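Local atomic coordinates of glutamyl endopeptidase (Staphylococcus epidermidis, PDB entry 6PYM), a protein that is a secreted serine endopeptidase of the S1B family that preferentially cleaves peptide bonds after glutamate or aspartate. Residues Q110-D122 with Q203-Q216. The protein carries 1 engineered substitution. Sequence-based numbering, arbitrary orientation.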
ATOM      1  N   GLN A 110      10.246  11.020  -7.069  1.00 12.64           N
ATOM      2  CA  GLN A 110      10.527  12.446  -7.131  1.00 13.83           C
ATOM      3  C   GLN A 110       9.272  13.286  -6.991  1.00 13.53           C
ATOM      4  O   GLN A 110       9.343  14.396  -6.455  1.00 15.64           O
ATOM      5  CB  GLN A 110      11.186  12.795  -8.473  1.00 16.52           C
ATOM      6  CG  GLN A 110      12.575  12.202  -8.677  1.00 19.20           C
ATOM      7  CD  GLN A 110      13.141  12.471 -10.066  1.00 19.51           C
ATOM      8  OE1 GLN A 110      12.401  12.617 -11.044  1.00 19.30           O
ATOM      9  NE2 GLN A 110      14.466  12.541 -10.155  1.00 25.75           N
ATOM     10  N   VAL A 111       8.123  12.785  -7.454  1.00 11.46           N
ATOM     11  CA  VAL A 111       6.897  13.572  -7.410  1.00 11.87           C
ATOM     12  C   VAL A 111       6.206  13.480  -6.060  1.00 10.95           C
ATOM     13  O   VAL A 111       5.442  14.386  -5.703  1.00 12.16           O
ATOM     14  CB  VAL A 111       5.946  13.232  -8.573  1.00 14.09           C
ATOM     15  CG1 VAL A 111       6.673  13.343  -9.908  1.00 15.19           C
ATOM     16  CG2 VAL A 111       5.306  11.855  -8.404  1.00 15.54           C
ATOM     17  N   VAL A 112       6.435  12.407  -5.310  1.00 10.25           N
ATOM     18  CA  VAL A 112       5.999  12.286  -3.928  1.00 10.78           C
ATOM     19  C   VAL A 112       7.206  11.879  -3.104  1.00 11.21           C
ATOM     20  O   VAL A 112       8.207  11.392  -3.635  1.00 12.13           O
ATOM     21  CB  VAL A 112       4.860  11.258  -3.750  1.00  9.21           C
ATOM     22  CG1 VAL A 112       3.679  11.640  -4.612  1.00 10.26           C
ATOM     23  CG2 VAL A 112       5.337   9.843  -4.070  1.00 11.85           C
ATOM     24  N   LYS A 113       7.115  12.095  -1.802  1.00 10.89           N
ATOM     25  CA  LYS A 113       8.153  11.600  -0.901  1.00 11.02           C
ATOM     26  C   LYS A 113       7.938  10.111  -0.655  1.00  9.84           C
ATOM     27  O   LYS A 113       6.872   9.726  -0.160  1.00 10.81           O
ATOM     28  CB  LYS A 113       8.105  12.332   0.434  1.00 13.07           C
ATOM     29  CG  LYS A 113       9.316  12.037   1.314  1.00 19.83           C
ATOM     30  CD  LYS A 113       9.302  12.874   2.586  1.00 21.86           C
ATOM     31  CE  LYS A 113      10.610  12.731   3.357  1.00 26.42           C
ATOM     32  NZ  LYS A 113      10.833  11.346   3.860  1.00 28.25           N
ATOM     33  N   PRO A 114       8.907   9.252  -0.959  1.00  9.50           N
ATOM     34  CA  PRO A 114       8.740   7.833  -0.628  1.00 10.20           C
ATOM     35  C   PRO A 114       8.455   7.650   0.856  1.00  9.59           C
ATOM     36  O   PRO A 114       9.000   8.364   1.707  1.00 11.26           O
ATOM     37  CB  PRO A 114      10.082   7.218  -1.036  1.00 12.15           C
ATOM     38  CG  PRO A 114      10.551   8.101  -2.153  1.00 12.32           C
ATOM     39  CD  PRO A 114      10.156   9.492  -1.704  1.00 11.96           C
ATOM     40  N   ALA A 115       7.582   6.694   1.158  1.00  8.92           N
ATOM     41  CA  ALA A 115       7.204   6.438   2.537  1.00  8.96           C
ATOM     42  C   ALA A 115       8.389   5.918   3.335  1.00  9.51           C
ATOM     43  O   ALA A 115       9.298   5.277   2.801  1.00 10.48           O
ATOM     44  CB  ALA A 115       6.081   5.409   2.585  1.00  8.89           C
ATOM     45  N   THR A 116       8.379   6.220   4.628  1.00  9.31           N
ATOM     46  CA  THR A 116       9.338   5.637   5.553  1.00 10.24           C
ATOM     47  C   THR A 116       8.825   4.282   6.012  1.00  9.03           C
ATOM     48  O   THR A 116       7.666   4.157   6.415  1.00  9.88           O
ATOM     49  CB  THR A 116       9.503   6.554   6.767  1.00 10.85           C
ATOM     50  OG1 THR A 116       9.966   7.844   6.345  1.00 13.16           O
ATOM     51  CG2 THR A 116      10.504   5.963   7.756  1.00 13.88           C
ATOM     52  N   ILE A 117       9.685   3.272   5.942  1.00  9.45           N
ATOM     53  CA  ILE A 117       9.386   1.926   6.415  1.00  9.60           C
ATOM     54  C   ILE A 117       9.818   1.819   7.868  1.00  9.71           C
ATOM     55  O   ILE A 117      10.909   2.279   8.235  1.00 10.93           O
ATOM     56  CB  ILE A 117      10.157   0.896   5.571  1.00 10.47           C
ATOM     57  CG1 ILE A 117       9.927   1.108   4.070  1.00 11.56           C
ATOM     58  CG2 ILE A 117       9.828  -0.521   6.028  1.00 11.19           C
ATOM     59  CD1 ILE A 117       8.486   0.989   3.629  1.00 13.17           C
ATOM     60  N   SER A 118       9.001   1.179   8.696  1.00 10.12           N
ATOM     61  CA  SER A 118       9.410   0.906  10.069  1.00 11.87           C
ATOM     62  C   SER A 118      10.350  -0.292  10.134  1.00 11.02           C
ATOM     63  O   SER A 118      10.165  -1.290   9.437  1.00 11.92           O
ATOM     64  CB  SER A 118       8.182   0.616  10.926  1.00 11.24           C
ATOM     65  OG  SER A 118       8.557   0.331  12.263  1.00 12.58           O
ATOM     66  N   SER A 119      11.362  -0.187  11.003  1.00 12.34           N
ATOM     67  CA  SER A 119      12.166  -1.347  11.359  1.00 12.64           C
ATOM     68  C   SER A 119      11.354  -2.377  12.129  1.00 12.61           C
ATOM     69  O   SER A 119      11.776  -3.534  12.234  1.00 12.51           O
ATOM     70  CB  SER A 119      13.335  -0.911  12.236  1.00 15.63           C
ATOM     71  OG  SER A 119      12.860  -0.535  13.517  1.00 18.78           O
ATOM     72  N   ASN A 120      10.203  -1.970  12.671  1.00 11.59           N
ATOM     73  CA  ASN A 120       9.295  -2.823  13.428  1.00 12.42           C
ATOM     74  C   ASN A 120       9.885  -3.306  14.750  1.00 13.66           C
ATOM     75  O   ASN A 120       9.339  -4.214  15.377  1.00 14.09           O
ATOM     76  CB  ASN A 120       8.712  -3.964  12.584  1.00 11.64           C
ATOM     77  CG  ASN A 120       7.498  -3.522  11.785  1.00  9.85           C
ATOM     78  OD1 ASN A 120       6.614  -2.859  12.320  1.00 11.25           O
ATOM     79  ND2 ASN A 120       7.455  -3.872  10.507  1.00 10.54           N
ATOM     80  N   THR A 121      10.962  -2.667  15.215  1.00 13.68           N
ATOM     81  CA  THR A 121      11.581  -3.059  16.480  1.00 15.47           C
ATOM     82  C   THR A 121      10.645  -2.842  17.665  1.00 14.35           C
ATOM     83  O   THR A 121      10.745  -3.555  18.673  1.00 14.85           O
ATOM     84  CB  THR A 121      12.900  -2.301  16.683  1.00 16.71           C
ATOM     85  OG1 THR A 121      13.571  -2.805  17.846  1.00 21.29           O
ATOM     86  CG2 THR A 121      12.648  -0.819  16.863  1.00 20.10           C
ATOM     87  N   ASP A 122       9.728  -1.880  17.568  1.00 13.25           N
ATOM     88  CA  ASP A 122       8.849  -1.517  18.671  1.00 13.80           C
ATOM     89  C   ASP A 122       7.412  -1.981  18.483  1.00 12.92           C
ATOM     90  O   ASP A 122       6.589  -1.764  19.376  1.00 15.25           O
ATOM     91  CB  ASP A 122       8.852   0.002  18.870  1.00 15.18           C
ATOM     92  CG  ASP A 122      10.190   0.529  19.329  1.00 21.97           C
ATOM     93  OD1 ASP A 122      10.803  -0.105  20.207  1.00 20.32           O
ATOM     94  OD2 ASP A 122      10.629   1.576  18.811  1.00 25.59           O
ATOM     95  N   GLN A 203      12.588  -6.737   5.130  1.00 10.09           N
ATOM     96  CA  GLN A 203      13.465  -5.576   5.021  1.00 11.20           C
ATOM     97  C   GLN A 203      14.686  -5.874   4.160  1.00 10.47           C
ATOM     98  O   GLN A 203      15.144  -5.007   3.409  1.00 11.45           O
ATOM     99  CB  GLN A 203      13.862  -5.091   6.412  1.00 11.50           C
ATOM    100  CG  GLN A 203      12.689  -4.483   7.156  1.00 11.09           C
ATOM    101  CD  GLN A 203      12.982  -4.221   8.612  1.00 13.12           C
ATOM    102  OE1 GLN A 203      14.052  -3.709   8.955  1.00 15.24           O
ATOM    103  NE2 GLN A 203      12.053  -4.581   9.487  1.00 13.66           N
ATOM    104  N   GLN A 204      15.224  -7.096   4.251  1.00 11.45           N
ATOM    105  CA  GLN A 204      16.342  -7.473   3.390  1.00 12.08           C
ATOM    106  C   GLN A 204      15.929  -7.475   1.926  1.00 11.85           C
ATOM    107  O   GLN A 204      16.651  -6.958   1.069  1.00 11.77           O
ATOM    108  CB  GLN A 204      16.873  -8.845   3.798  1.00 14.12           C
ATOM    109  CG  GLN A 204      17.527  -8.851   5.162  1.00 16.32           C
ATOM    110  CD  GLN A 204      17.941 -10.238   5.608  1.00 18.73           C
ATOM    111  OE1 GLN A 204      17.535 -11.240   5.022  1.00 21.88           O
ATOM    112  NE2 GLN A 204      18.767 -10.299   6.646  1.00 24.58           N
ATOM    113  N   PHE A 205      14.760  -8.042   1.628  1.00 10.99           N
ATOM    114  CA  PHE A 205      14.224  -8.013   0.272  1.00 11.61           C
ATOM    115  C   PHE A 205      14.089  -6.583  -0.240  1.00 11.10           C
ATOM    116  O   PHE A 205      14.424  -6.293  -1.393  1.00 11.06           O
ATOM    117  CB  PHE A 205      12.877  -8.748   0.272  1.00 11.43           C
ATOM    118  CG  PHE A 205      12.021  -8.528  -0.956  1.00 12.81           C
ATOM    119  CD1 PHE A 205      12.351  -9.103  -2.173  1.00 13.50           C
ATOM    120  CD2 PHE A 205      10.839  -7.803  -0.867  1.00 12.33           C
ATOM    121  CE1 PHE A 205      11.544  -8.925  -3.283  1.00 14.14           C
ATOM    122  CE2 PHE A 205      10.031  -7.629  -1.969  1.00 14.64           C
ATOM    123  CZ  PHE A 205      10.387  -8.186  -3.179  1.00 13.46           C
ATOM    124  N   LEU A 206      13.618  -5.670   0.609  1.00  9.77           N
ATOM    125  CA  LEU A 206      13.489  -4.275   0.190  1.00  9.62           C
ATOM    126  C   LEU A 206      14.850  -3.665  -0.123  1.00  9.61           C
ATOM    127  O   LEU A 206      15.033  -3.036  -1.170  1.00 10.17           O
ATOM    128  CB  LEU A 206      12.770  -3.465   1.262  1.00 10.80           C
ATOM    129  CG  LEU A 206      11.325  -3.866   1.549  1.00 10.62           C
ATOM    130  CD1 LEU A 206      10.769  -2.973   2.652  1.00 12.36           C
ATOM    131  CD2 LEU A 206      10.458  -3.806   0.285  1.00 12.28           C
ATOM    132  N   ARG A 207      15.819  -3.831   0.786  1.00  9.86           N
ATOM    133  CA  ARG A 207      17.142  -3.240   0.573  1.00  9.99           C
ATOM    134  C   ARG A 207      17.797  -3.768  -0.694  1.00 11.52           C
ATOM    135  O   ARG A 207      18.506  -3.027  -1.386  1.00 12.38           O
ATOM    136  CB  ARG A 207      18.054  -3.519   1.766  1.00 11.18           C
ATOM    137  CG  ARG A 207      17.741  -2.696   2.982  1.00 11.52           C
ATOM    138  CD  ARG A 207      18.786  -2.882   4.065  1.00 14.08           C
ATOM    139  NE  ARG A 207      18.481  -2.005   5.189  1.00 13.57           N
ATOM    140  CZ  ARG A 207      17.958  -2.400   6.346  1.00 14.22           C
ATOM    141  NH1 ARG A 207      17.710  -3.677   6.560  1.00 16.14           N
ATOM    142  NH2 ARG A 207      17.702  -1.510   7.293  1.00 15.75           N
ATOM    143  N   ASN A 208      17.587  -5.045  -1.005  1.00 10.37           N
ATOM    144  CA  ASN A 208      18.258  -5.661  -2.140  1.00 11.76           C
ATOM    145  C   ASN A 208      17.616  -5.337  -3.475  1.00 12.17           C
ATOM    146  O   ASN A 208      18.197  -5.661  -4.518  1.00 14.86           O
ATOM    147  CB  ASN A 208      18.380  -7.160  -1.914  1.00 13.84           C
ATOM    148  CG  ASN A 208      19.373  -7.474  -0.822  1.00 14.14           C
ATOM    149  OD1 ASN A 208      20.421  -6.839  -0.741  1.00 17.11           O
ATOM    150  ND2 ASN A 208      19.035  -8.413   0.042  1.00 17.17           N
ATOM    151  N   ASN A 209      16.452  -4.695  -3.477  1.00 10.88           N
ATOM    152  CA  ASN A 209      15.785  -4.307  -4.707  1.00 10.79           C
ATOM    153  C   ASN A 209      15.524  -2.820  -4.822  1.00 11.34           C
ATOM    154  O   ASN A 209      15.271  -2.341  -5.933  1.00 13.25           O
ATOM    155  CB  ASN A 209      14.447  -5.042  -4.845  1.00 13.08           C
ATOM    156  CG  ASN A 209      14.633  -6.491  -5.143  1.00 14.69           C
ATOM    157  OD1 ASN A 209      14.811  -6.863  -6.303  1.00 17.32           O
ATOM    158  ND2 ASN A 209      14.625  -7.322  -4.115  1.00 15.19           N
ATOM    159  N   ILE A 210      15.594  -2.081  -3.721  1.00 10.47           N
ATOM    160  CA  ILE A 210      15.212  -0.675  -3.671  1.00 10.07           C
ATOM    161  C   ILE A 210      16.320   0.020  -2.894  1.00  9.28           C
ATOM    162  O   ILE A 210      16.234   0.149  -1.665  1.00 10.11           O
ATOM    163  CB  ILE A 210      13.849  -0.503  -2.983  1.00  9.70           C
ATOM    164  CG1 ILE A 210      12.803  -1.432  -3.603  1.00 11.29           C
ATOM    165  CG2 ILE A 210      13.388   0.944  -3.066  1.00 11.80           C
ATOM    166  CD1 ILE A 210      11.466  -1.411  -2.896  1.00 12.73           C
ATOM    167  N   PRO A 211      17.399   0.439  -3.556  1.00 10.66           N
ATOM    168  CA  PRO A 211      18.595   0.839  -2.798  1.00 10.48           C
ATOM    169  C   PRO A 211      18.363   2.037  -1.904  1.00 13.85           C
ATOM    170  O   PRO A 211      19.028   2.152  -0.867  1.00 15.27           O
ATOM    171  CB  PRO A 211      19.646   1.095  -3.887  1.00 12.04           C
ATOM    172  CG  PRO A 211      18.867   1.264  -5.156  1.00 14.76           C
ATOM    173  CD  PRO A 211      17.632   0.425  -5.007  1.00 11.70           C
ATOM    174  N   ASP A 212      17.412   2.901  -2.260  1.00 12.01           N
ATOM    175  CA  ASP A 212      17.080   4.092  -1.493  1.00 12.78           C
ATOM    176  C   ASP A 212      15.987   3.865  -0.455  1.00 11.65           C
ATOM    177  O   ASP A 212      15.480   4.846   0.099  1.00 12.56           O
ATOM    178  CB  ASP A 212      16.710   5.258  -2.428  1.00 14.23           C
ATOM    179  CG  ASP A 212      15.516   4.948  -3.340  1.00 13.58           C
ATOM    180  OD1 ASP A 212      15.172   3.764  -3.522  1.00 16.11           O
ATOM    181  OD2 ASP A 212      14.923   5.896  -3.904  1.00 16.62           O
ATOM    182  N   ILE A 213      15.630   2.611  -0.160  1.00 10.30           N
ATOM    183  CA  ILE A 213      14.597   2.350   0.840  1.00 10.31           C
ATOM    184  C   ILE A 213      14.962   3.027   2.157  1.00 10.16           C
ATOM    185  O   ILE A 213      16.112   2.973   2.610  1.00 11.11           O
ATOM    186  CB  ILE A 213      14.362   0.837   0.997  1.00 10.11           C
ATOM    187  CG1 ILE A 213      13.028   0.578   1.699  1.00 10.12           C
ATOM    188  CG2 ILE A 213      15.511   0.155   1.743  1.00 10.78           C
ATOM    189  CD1 ILE A 213      11.828   0.691   0.777  1.00 11.76           C
ATOM    190  N   ASN A 214      13.992   3.687   2.768  1.00 10.14           N
ATOM    191  CA  ASN A 214      14.207   4.454   3.989  1.00 11.27           C
ATOM    192  C   ASN A 214      13.562   3.689   5.137  1.00 10.69           C
ATOM    193  O   ASN A 214      12.344   3.754   5.324  1.00 11.82           O
ATOM    194  CB  ASN A 214      13.606   5.846   3.836  1.00 12.66           C
ATOM    195  CG  ASN A 214      13.814   6.711   5.058  1.00 16.57           C
ATOM    196  OD1 ASN A 214      14.638   6.407   5.917  1.00 18.99           O
ATOM    197  ND2 ASN A 214      13.068   7.806   5.135  1.00 19.99           N
ATOM    198  N   ILE A 215      14.372   2.960   5.898  1.00 12.04           N
ATOM    199  CA  ILE A 215      13.914   2.166   7.031  1.00 13.20           C
ATOM    200  C   ILE A 215      14.371   2.861   8.309  1.00 14.05           C
ATOM    201  O   ILE A 215      15.569   3.121   8.487  1.00 16.51           O
ATOM    202  CB  ILE A 215      14.451   0.730   6.948  1.00 12.93           C
ATOM    203  CG1 ILE A 215      13.977   0.063   5.652  1.00 13.01           C
ATOM    204  CG2 ILE A 215      14.038  -0.072   8.170  1.00 17.33           C
ATOM    205  CD1 ILE A 215      14.627  -1.273   5.357  1.00 14.29           C
ATOM    206  N   GLN A 216      13.426   3.160   9.194  1.00 14.06           N
ATOM    207  CA  GLN A 216      13.703   3.906  10.423  1.00 16.22           C
ATOM    208  C   GLN A 216      13.072   3.259  11.652  1.00 18.54           C
ATOM    209  O   GLN A 216      13.522   3.508  12.778  1.00 23.51           O
ATOM    210  CB  GLN A 216      13.159   5.330  10.314  1.00 17.39           C
ATOM    211  CG  GLN A 216      13.861   6.220   9.320  1.00 17.68           C
ATOM    212  CD  GLN A 216      15.318   6.440   9.660  1.00 25.98           C
ATOM    213  OE1 GLN A 216      15.664   6.696  10.814  1.00 30.93           O
ATOM    214  NE2 GLN A 216      16.178   6.366   8.654  1.00 27.08           N
ATOM    215  OXT GLN A 216      12.090   2.509  11.564  1.00 17.22           O
TER
HETATM  216  O   HOH W   1      11.464   4.382   1.470  1.00 16.11           O
HETATM  217  O   HOH W   2      10.091   2.256  13.455  1.00 20.09           O
HETATM  218  O   HOH W   3      13.493   1.933  14.602  1.00 28.16           O
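Ile-117 and Ile-215 pair as a single parallel beta bridge: Ile-117 N donates to Asn-214 O (2.8 Å), and Ile-117 O accepts from Gln-216 N (2.8 Å). The C-terminal carboxylate extends this grip, its OXT accepting from Ser-119 N at 2.8 Å. A water also bonds OXT, donating to it while accepting from Ser-118 OG; that hydroxyl in turn accepts from Asn-120 N, forming an ST turn. At the other end of the bridge, a second water links Ala-115 O to Asn-214 N.

On the side facing Leu-206 and Ile-213, the CG1 branch of Ile-117 meets Ile-213 CD1 at 3.8 Å, the two side chains crossing at about a right angle. With CG2 of Ile-117 opposite the backbone N (chi1 -52°, measured to CG1), that methyl reaches Leu-206 CD1 on helix 200-209, a looser contact of 4.3 Å. From the same helix the extended Gln-203 brings NE2 to Ser-119 O (3.0 Å), arriving well above the carbonyl plane; NE2 also bonds Ile-198 O. On the outer side, Thr-116 CG2 rests against CB and CG of Gln-216, whose bent chain lets NE2 bond Asn-214 OD1 (3.1 Å).

Residues 113-119 form part of the connection between the two beta-barrel domains of the chymotrypsin-like fold, with backbone hydrogen bonds between Ala-115 and Val-40 of strand 34-42, and between Val-180 of strand 180-188 and both Thr-116 and Ser-118. The C-terminal tail lies along this connection, while helix 200-209 packs Phe-205 on strands 80-87 and 95-99.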